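Local coordinates for protein beta-1,4-exocellulase (Thermobifida fusca, PDB 4B4H) that hydrolyses beta-1,4 links of cellulose as the exo-acting cellobiohydrolase Cel6B, of which this chain is the family 6 glycoside hydrolase catalytic domain, at residues 21-26 with 30-35; 116-121 with 178-183; 203-208 with 271-276. All blocks are in the same frame, centred on the assembly; numbering follows the deposited sequence.

Contact 1: 21-26 with 30-35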
# COMPACT_ATOMS: atom_id res chain seq x y z
N LYS A 21 -9.62 -6.60 -18.09
CA LYS A 21 -10.67 -5.72 -17.57
C LYS A 21 -10.40 -4.24 -17.88
O LYS A 21 -11.33 -3.47 -18.08
CB LYS A 21 -10.85 -5.91 -16.06
CG LYS A 21 -11.16 -7.34 -15.67
CD LYS A 21 -11.17 -7.48 -14.16
CE LYS A 21 -12.05 -8.66 -13.76
NZ LYS A 21 -11.45 -9.96 -14.15
N ALA A 22 -9.12 -3.87 -17.91
CA ALA A 22 -8.70 -2.50 -18.20
C ALA A 22 -8.92 -2.17 -19.67
O ALA A 22 -9.52 -1.13 -19.99
CB ALA A 22 -7.24 -2.31 -17.81
N ALA A 23 -8.46 -3.06 -20.55
CA ALA A 23 -8.60 -2.88 -22.00
C ALA A 23 -10.05 -2.86 -22.46
O ALA A 23 -10.35 -2.31 -23.53
CB ALA A 23 -7.82 -3.96 -22.76
N ALA A 24 -10.94 -3.47 -21.67
CA ALA A 24 -12.37 -3.53 -22.00
C ALA A 24 -13.11 -2.22 -21.75
O ALA A 24 -14.17 -1.98 -22.33
CB ALA A 24 -13.04 -4.65 -21.23
N GLU A 25 -12.57 -1.38 -20.88
CA GLU A 25 -13.16 -0.07 -20.61
C GLU A 25 -12.79 0.92 -21.70
O GLU A 25 -11.68 0.88 -22.22
CB GLU A 25 -12.69 0.47 -19.26
CG GLU A 25 -13.12 -0.40 -18.09
CD GLU A 25 -14.59 -0.24 -17.75
OE1 GLU A 25 -15.26 0.66 -18.30
OE2 GLU A 25 -15.07 -1.03 -16.91
N PRO A 26 -13.72 1.83 -22.05
CA PRO A 26 -13.40 2.85 -23.05
C PRO A 26 -12.09 3.56 -22.72
O PRO A 26 -11.96 4.20 -21.68
CB PRO A 26 -14.58 3.82 -22.96
CG PRO A 26 -15.71 2.99 -22.46
CD PRO A 26 -15.10 1.96 -21.55
N ALA A 30 -4.94 2.05 -23.05
CA ALA A 30 -3.83 2.97 -22.79
C ALA A 30 -3.02 2.57 -21.55
O ALA A 30 -1.83 2.87 -21.45
CB ALA A 30 -4.34 4.39 -22.64
N VAL A 31 -3.68 1.90 -20.62
CA VAL A 31 -3.00 1.46 -19.40
C VAL A 31 -3.07 -0.04 -19.18
O VAL A 31 -2.55 -0.53 -18.20
CB VAL A 31 -3.53 2.19 -18.14
CG1 VAL A 31 -3.14 3.65 -18.17
CG2 VAL A 31 -5.04 2.03 -18.01
N ALA A 32 -3.66 -0.79 -20.11
CA ALA A 32 -3.85 -2.22 -19.88
C ALA A 32 -2.55 -3.03 -19.91
O ALA A 32 -2.55 -4.18 -19.50
CB ALA A 32 -4.87 -2.80 -20.85
N ASN A 33 -1.46 -2.42 -20.39
CA ASN A 33 -0.14 -3.04 -20.45
C ASN A 33 0.76 -2.64 -19.27
O ASN A 33 1.97 -2.85 -19.31
CB ASN A 33 0.57 -2.65 -21.76
CG ASN A 33 -0.17 -3.11 -23.00
OD1 ASN A 33 -0.60 -2.29 -23.81
ND2 ASN A 33 -0.33 -4.41 -23.15
N GLU A 34 0.17 -2.04 -18.24
CA GLU A 34 0.94 -1.65 -17.07
C GLU A 34 1.04 -2.83 -16.13
O GLU A 34 0.16 -3.69 -16.13
CB GLU A 34 0.32 -0.43 -16.39
CG GLU A 34 0.37 0.83 -17.25
CD GLU A 34 1.75 1.13 -17.81
OE1 GLU A 34 2.74 1.19 -17.04
OE2 GLU A 34 1.85 1.31 -19.04
N SER A 35 2.13 -2.88 -15.36
CA SER A 35 2.36 -3.91 -14.34
C SER A 35 1.60 -3.62 -13.04
O SER A 35 1.69 -2.52 -12.48
CB SER A 35 3.85 -4.02 -14.05
OG SER A 35 4.12 -5.05 -13.12

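Contact 2: 116-121 with 178-183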
# COMPACT_ATOMS: atom_id res chain seq x y z
N ASP A 116 6.67 -22.66 -0.63
CA ASP A 116 6.87 -23.88 -1.43
C ASP A 116 6.77 -23.62 -2.93
O ASP A 116 7.53 -24.18 -3.71
CB ASP A 116 5.88 -24.98 -1.02
CG ASP A 116 6.12 -25.49 0.39
OD1 ASP A 116 7.23 -25.31 0.94
OD2 ASP A 116 5.17 -26.09 0.95
N ILE A 117 5.85 -22.75 -3.34
CA ILE A 117 5.74 -22.38 -4.75
C ILE A 117 6.90 -21.48 -5.21
O ILE A 117 7.47 -21.68 -6.28
CB ILE A 117 4.40 -21.72 -5.09
CG1 ILE A 117 3.25 -22.70 -4.83
CG2 ILE A 117 4.39 -21.23 -6.54
CD1 ILE A 117 1.87 -22.07 -4.97
N MET A 118 7.26 -20.50 -4.39
CA MET A 118 8.34 -19.60 -4.79
C MET A 118 9.68 -20.33 -4.89
O MET A 118 10.50 -20.03 -5.77
CB MET A 118 8.42 -18.37 -3.87
CG MET A 118 7.15 -17.54 -3.97
SD MET A 118 7.25 -16.06 -2.98
CE MET A 118 5.73 -15.22 -3.43
N TRP A 119 9.89 -21.29 -4.00
CA TRP A 119 11.09 -22.10 -4.06
C TRP A 119 11.22 -22.78 -5.39
O TRP A 119 12.30 -22.78 -5.97
CB TRP A 119 11.12 -23.12 -2.93
CG TRP A 119 11.88 -22.66 -1.71
CD1 TRP A 119 11.38 -22.40 -0.44
CD2 TRP A 119 13.33 -22.41 -1.62
NE1 TRP A 119 12.38 -22.00 0.41
CE2 TRP A 119 13.58 -21.98 -0.23
CE3 TRP A 119 14.40 -22.46 -2.51
CZ2 TRP A 119 14.84 -21.65 0.21
CZ3 TRP A 119 15.67 -22.14 -2.04
CH2 TRP A 119 15.89 -21.74 -0.72
N ASP A 120 10.14 -23.36 -5.91
CA ASP A 120 10.21 -24.02 -7.21
C ASP A 120 10.82 -23.06 -8.22
O ASP A 120 11.77 -23.41 -8.93
CB ASP A 120 8.83 -24.42 -7.71
CG ASP A 120 8.19 -25.52 -6.88
OD1 ASP A 120 8.93 -26.32 -6.26
OD2 ASP A 120 6.95 -25.58 -6.86
N PHE A 121 10.30 -21.84 -8.23
CA PHE A 121 10.69 -20.85 -9.22
C PHE A 121 12.09 -20.24 -9.06
O PHE A 121 12.57 -19.54 -9.95
CB PHE A 121 9.57 -19.81 -9.38
CG PHE A 121 8.34 -20.37 -10.06
CD1 PHE A 121 7.37 -21.06 -9.33
CD2 PHE A 121 8.18 -20.26 -11.44
CE1 PHE A 121 6.25 -21.59 -9.96
CE2 PHE A 121 7.07 -20.80 -12.08
CZ PHE A 121 6.10 -21.46 -11.34
N PRO A 178 16.16 -17.45 -2.87
CA PRO A 178 17.19 -16.63 -3.53
C PRO A 178 16.72 -15.46 -4.38
O PRO A 178 17.42 -14.45 -4.45
CB PRO A 178 17.96 -17.63 -4.39
CG PRO A 178 17.14 -18.86 -4.45
CD PRO A 178 16.27 -18.87 -3.23
N ASN A 179 15.58 -15.59 -5.05
CA ASN A 179 15.14 -14.50 -5.94
C ASN A 179 13.86 -13.82 -5.43
O ASN A 179 13.07 -13.29 -6.21
CB ASN A 179 14.99 -15.01 -7.39
CG ASN A 179 13.99 -16.14 -7.50
OD1 ASN A 179 13.58 -16.71 -6.49
ND2 ASN A 179 13.59 -16.48 -8.73
N VAL A 180 13.68 -13.85 -4.12
CA VAL A 180 12.57 -13.13 -3.49
C VAL A 180 13.10 -11.89 -2.77
O VAL A 180 14.11 -11.95 -2.06
CB VAL A 180 11.72 -14.06 -2.58
CG1 VAL A 180 10.54 -13.31 -1.97
CG2 VAL A 180 11.18 -15.21 -3.40
N TYR A 181 12.43 -10.76 -3.00
CA TYR A 181 12.81 -9.47 -2.46
C TYR A 181 11.68 -8.93 -1.59
O TYR A 181 10.67 -8.45 -2.10
CB TYR A 181 13.15 -8.50 -3.62
CG TYR A 181 14.32 -8.98 -4.48
CD1 TYR A 181 14.15 -10.02 -5.41
CD2 TYR A 181 15.58 -8.41 -4.36
CE1 TYR A 181 15.22 -10.47 -6.19
CE2 TYR A 181 16.64 -8.85 -5.14
CZ TYR A 181 16.45 -9.88 -6.04
OH TYR A 181 17.51 -10.32 -6.82
N ASN A 182 11.89 -8.98 -0.28
CA ASN A 182 10.84 -8.59 0.68
C ASN A 182 10.79 -7.11 0.96
O ASN A 182 11.78 -6.54 1.38
CB ASN A 182 11.10 -9.28 2.03
CG ASN A 182 10.87 -10.79 2.00
OD1 ASN A 182 10.02 -11.31 1.27
ND2 ASN A 182 11.65 -11.50 2.79
N TYR A 183 9.61 -6.52 0.82
CA TYR A 183 9.41 -5.14 1.25
C TYR A 183 8.34 -5.11 2.32
O TYR A 183 7.22 -5.55 2.10
CB TYR A 183 9.03 -4.23 0.06
CG TYR A 183 10.13 -4.07 -0.94
CD1 TYR A 183 10.49 -5.12 -1.79
CD2 TYR A 183 10.81 -2.86 -1.04
CE1 TYR A 183 11.53 -4.98 -2.70
CE2 TYR A 183 11.85 -2.71 -1.95
CZ TYR A 183 12.19 -3.76 -2.80
OH TYR A 183 13.22 -3.62 -3.71

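Contact 3: 203-208 with 271-276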
# COMPACT_ATOMS: atom_id res chain seq x y z
N ASP A 203 10.81 1.48 15.29
CA ASP A 203 11.13 0.49 16.31
C ASP A 203 10.40 -0.82 16.08
O ASP A 203 11.01 -1.89 16.17
CB ASP A 203 10.82 1.03 17.71
CG ASP A 203 11.77 2.14 18.13
OD1 ASP A 203 12.85 2.28 17.51
OD2 ASP A 203 11.45 2.87 19.10
N ILE A 204 9.10 -0.72 15.76
CA ILE A 204 8.27 -1.90 15.51
C ILE A 204 8.64 -2.64 14.22
O ILE A 204 8.59 -3.86 14.18
CB ILE A 204 6.74 -1.61 15.59
CG1 ILE A 204 6.00 -2.92 15.87
CG2 ILE A 204 6.20 -0.93 14.34
CD1 ILE A 204 4.58 -2.77 16.35
N PHE A 205 9.05 -1.90 13.18
CA PHE A 205 9.55 -2.55 11.97
C PHE A 205 10.76 -3.43 12.29
O PHE A 205 10.89 -4.56 11.81
CB PHE A 205 9.92 -1.51 10.90
CG PHE A 205 8.76 -0.70 10.40
CD1 PHE A 205 7.46 -1.22 10.39
CD2 PHE A 205 8.96 0.58 9.89
CE1 PHE A 205 6.40 -0.46 9.91
CE2 PHE A 205 7.91 1.34 9.41
CZ PHE A 205 6.62 0.82 9.43
N TYR A 206 11.62 -2.89 13.16
CA TYR A 206 12.87 -3.55 13.55
C TYR A 206 12.56 -4.76 14.41
O TYR A 206 13.13 -5.83 14.20
CB TYR A 206 13.78 -2.56 14.29
CG TYR A 206 15.17 -3.11 14.59
CD1 TYR A 206 16.19 -3.05 13.62
CD2 TYR A 206 15.46 -3.69 15.82
CE1 TYR A 206 17.45 -3.57 13.89
CE2 TYR A 206 16.72 -4.19 16.09
CZ TYR A 206 17.71 -4.13 15.13
OH TYR A 206 18.95 -4.64 15.41
N GLU A 207 11.63 -4.61 15.35
CA GLU A 207 11.15 -5.73 16.16
C GLU A 207 10.70 -6.89 15.26
O GLU A 207 11.16 -8.02 15.45
CB GLU A 207 10.02 -5.28 17.09
CG GLU A 207 9.50 -6.36 18.05
CD GLU A 207 8.33 -5.89 18.91
OE1 GLU A 207 7.84 -4.77 18.71
OE2 GLU A 207 7.90 -6.66 19.80
N ALA A 208 9.85 -6.59 14.27
CA ALA A 208 9.29 -7.61 13.35
C ALA A 208 10.37 -8.32 12.55
O ALA A 208 10.37 -9.54 12.41
CB ALA A 208 8.27 -6.99 12.41
N GLN A 271 16.43 6.60 6.11
CA GLN A 271 17.55 6.98 6.99
C GLN A 271 17.34 6.53 8.44
O GLN A 271 18.24 5.95 9.04
CB GLN A 271 17.84 8.49 6.91
CG GLN A 271 18.53 8.94 5.62
CD GLN A 271 19.55 7.94 5.09
OE1 GLN A 271 20.41 7.45 5.83
NE2 GLN A 271 19.45 7.63 3.80
N ALA A 272 16.14 6.77 8.97
CA ALA A 272 15.79 6.31 10.32
C ALA A 272 15.98 4.80 10.46
O ALA A 272 16.54 4.33 11.46
CB ALA A 272 14.37 6.71 10.67
N LEU A 273 15.56 4.04 9.45
CA LEU A 273 15.60 2.59 9.53
C LEU A 273 17.02 2.06 9.50
O LEU A 273 17.35 1.12 10.21
CB LEU A 273 14.77 1.95 8.41
CG LEU A 273 13.26 2.19 8.55
CD1 LEU A 273 12.61 2.17 7.17
CD2 LEU A 273 12.57 1.20 9.50
N ILE A 274 17.86 2.68 8.68
CA ILE A 274 19.26 2.27 8.62
C ILE A 274 19.94 2.53 9.96
O ILE A 274 20.66 1.67 10.46
CB ILE A 274 20.02 2.94 7.46
CG1 ILE A 274 19.36 2.60 6.12
CG2 ILE A 274 21.48 2.48 7.45
CD1 ILE A 274 20.05 3.21 4.92
N ALA A 275 19.65 3.69 10.55
CA ALA A 275 20.16 4.06 11.87
C ALA A 275 19.74 3.06 12.96
O ALA A 275 20.54 2.69 13.82
CB ALA A 275 19.75 5.49 12.23
N LYS A 276 18.49 2.63 12.90
CA LYS A 276 17.97 1.58 13.78
C LYS A 276 18.69 0.24 13.62
O LYS A 276 18.80 -0.53 14.59
CB LYS A 276 16.46 1.41 13.53
CG LYS A 276 15.74 0.48 14.50
CD LYS A 276 15.71 1.01 15.92
CE LYS A 276 15.07 -0.02 16.85
NZ LYS A 276 15.18 0.30 18.31
O HOH W 1 12.95 -1.96 18.41

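Contact 1: 21-26 with 30-35
Ala22 and Ala23 of helix 16-24 meet Ala32 of the loop that carries the chain on to strand 38-40, so the contact belongs to a short helix-to-strand connection. The chain folds back here after only three intervening residues. The Ala32 methyl is the central piece. It lies over the backbone of the helix, with Ala32 CB 3.6 Å from Ala23 N. Two helix methyls touch it. Ala23 CB stands 3.7 Å from Ala32 CB, and Ala22 CB stands 3.9 Å from Ala32 CB. Ala22 CB also reaches Ala32 CA at 4.0 Å. Three one-carbon side chains let the backbones come close, with Ala22 CA and Ala32 CA 5.1 Å apart. The contact is small and apolar, burying 117 Å² in all.

Ala32 lies in a type I beta turn from Val31 to Glu34. The turn is closed by Glu34 N bonding to Val31 O at 3.1 Å. Ser19 OG, one turn earlier on the helix, hydrogen-bonds to Ala32 O and gives the loop a second hold on the helix. Phe409 of helix 406-414 packs on both Ala22 and Val31, so the C-terminal region covers the contact. Ala22 and Ala32 are buried, while Ala23 is exposed. The arrangement is that of a tight alpha-to-beta link in the distorted beta/alpha barrel of family 6, leading into parallel strand 38-40.

Contact 2: 116-121 with 178-183
Asn179 ND2 is held by two backbone carbonyls, both through weak bonds. One is Phe121 O of helix 103-121, at 3.4 Å from Asn179 ND2 with an N-H...O angle of 143°. The other is Leu127 O, at the start of strand 127-133. The amide gets there because Asn179 CG sits between the backbone N and the carbonyl carbon (chi1 60°), which turns it to the helix.

Deeper in, Met118 extends its chain from the helix and meets Val180 at about a right angle. Met118 SD lies 4.0 Å from Val180 CG2, the branch beside the backbone N. Ile129 packs on Met118, and Leu174 of helix 162-175 packs on Val180.

On the outer side, the Trp119 ring crosses Pro178 at about a right angle. Pro178 CD comes in obliquely, 3.5 Å from Trp119 CZ3 and 3.8 Å from Trp119 CH2. Both residues also touch a crystal neighbour, so this exposed pair may owe part of its pose to the lattice.

Backbone bonds between Asn179 and Ile129 start the pairing of strand 180-185 with strand 127-133. The chemistry implies that apolar packing does most of the joining, while one buried amide serves two backbone carbonyls.

Contact 3: 203-208 with 271-276
Phe205 and Leu273 make the buried side of this helix pair, and Asp203 and Lys276 make its solvent side. The segments 203-208 and 271-276, from helices 198-209 and 262-276, cross at -51°, with their axes 10.0 Å apart at their closest. On the tight side, Leu273 CD2 comes up to the edge of the Phe205 ring, in the ring plane, 3.7 Å from Phe205 CD2. Val202 packs on Leu273 from the same helix as Phe205, and Leu138 touches Phe205 from a loop. The Phe205 side chain is about 9 Å from that of Trp191, a predicted substrate-binding residue.

Tyr206 lies between the two regimes. Its first torsion sets CG anti to the backbone N (chi1 -173°) and sends the ring slantwise across the Lys276 chain. The lysine chain bends at chi2 (66°) and runs past the root of the ring, with Lys276 CG 3.6 Å from Tyr206 CB. Farther out, Lys276 O approaches the ring obliquely, 3.4 Å from Tyr206 CE1. With an alanine in place of Tyr206, the bent lysine would probably lose the ring that flanks it, leaving a gap beside Lys276 O and its chain freer to turn.

The outer side is looser. Lys276 NZ forms a salt bridge to Asp203 OD1 at 3.2 Å, but as a hydrogen bond it is weak. A water donates to Asp203 O at 3.0 Å and weakly accepts from Lys276 NZ. Asp203 O thus has two donors, since Glu207 N also bonds to it within the helix. The chemistry implies a graded interface: close hydrocarbon contact inside, and a hydrated, weakly bonded ion pair outside that probably tolerates some motion.

Overall arrangement
From the N terminus the three contacts come in series, and none nests in or crosses another. Contact 1 closes a very short loop, leading from helix 16-24 toward strand 38-40. Contact 2 closes a loop of 56 residues. That loop includes strand 127-133, the predicted proton donor Asp136 and helix 162-175, and its closure ties helix 103-121 to strand 180-185. Contact 3 closes the next long loop, past strand 221-224, and joins two helices outside the sheet. Contacts 1 and 3 lie on opposite sides of the chain's centre, with their own centres 38 Å apart. Contacts 2 and 3 are nearer, about 9 Å between nearest atoms, but do not touch.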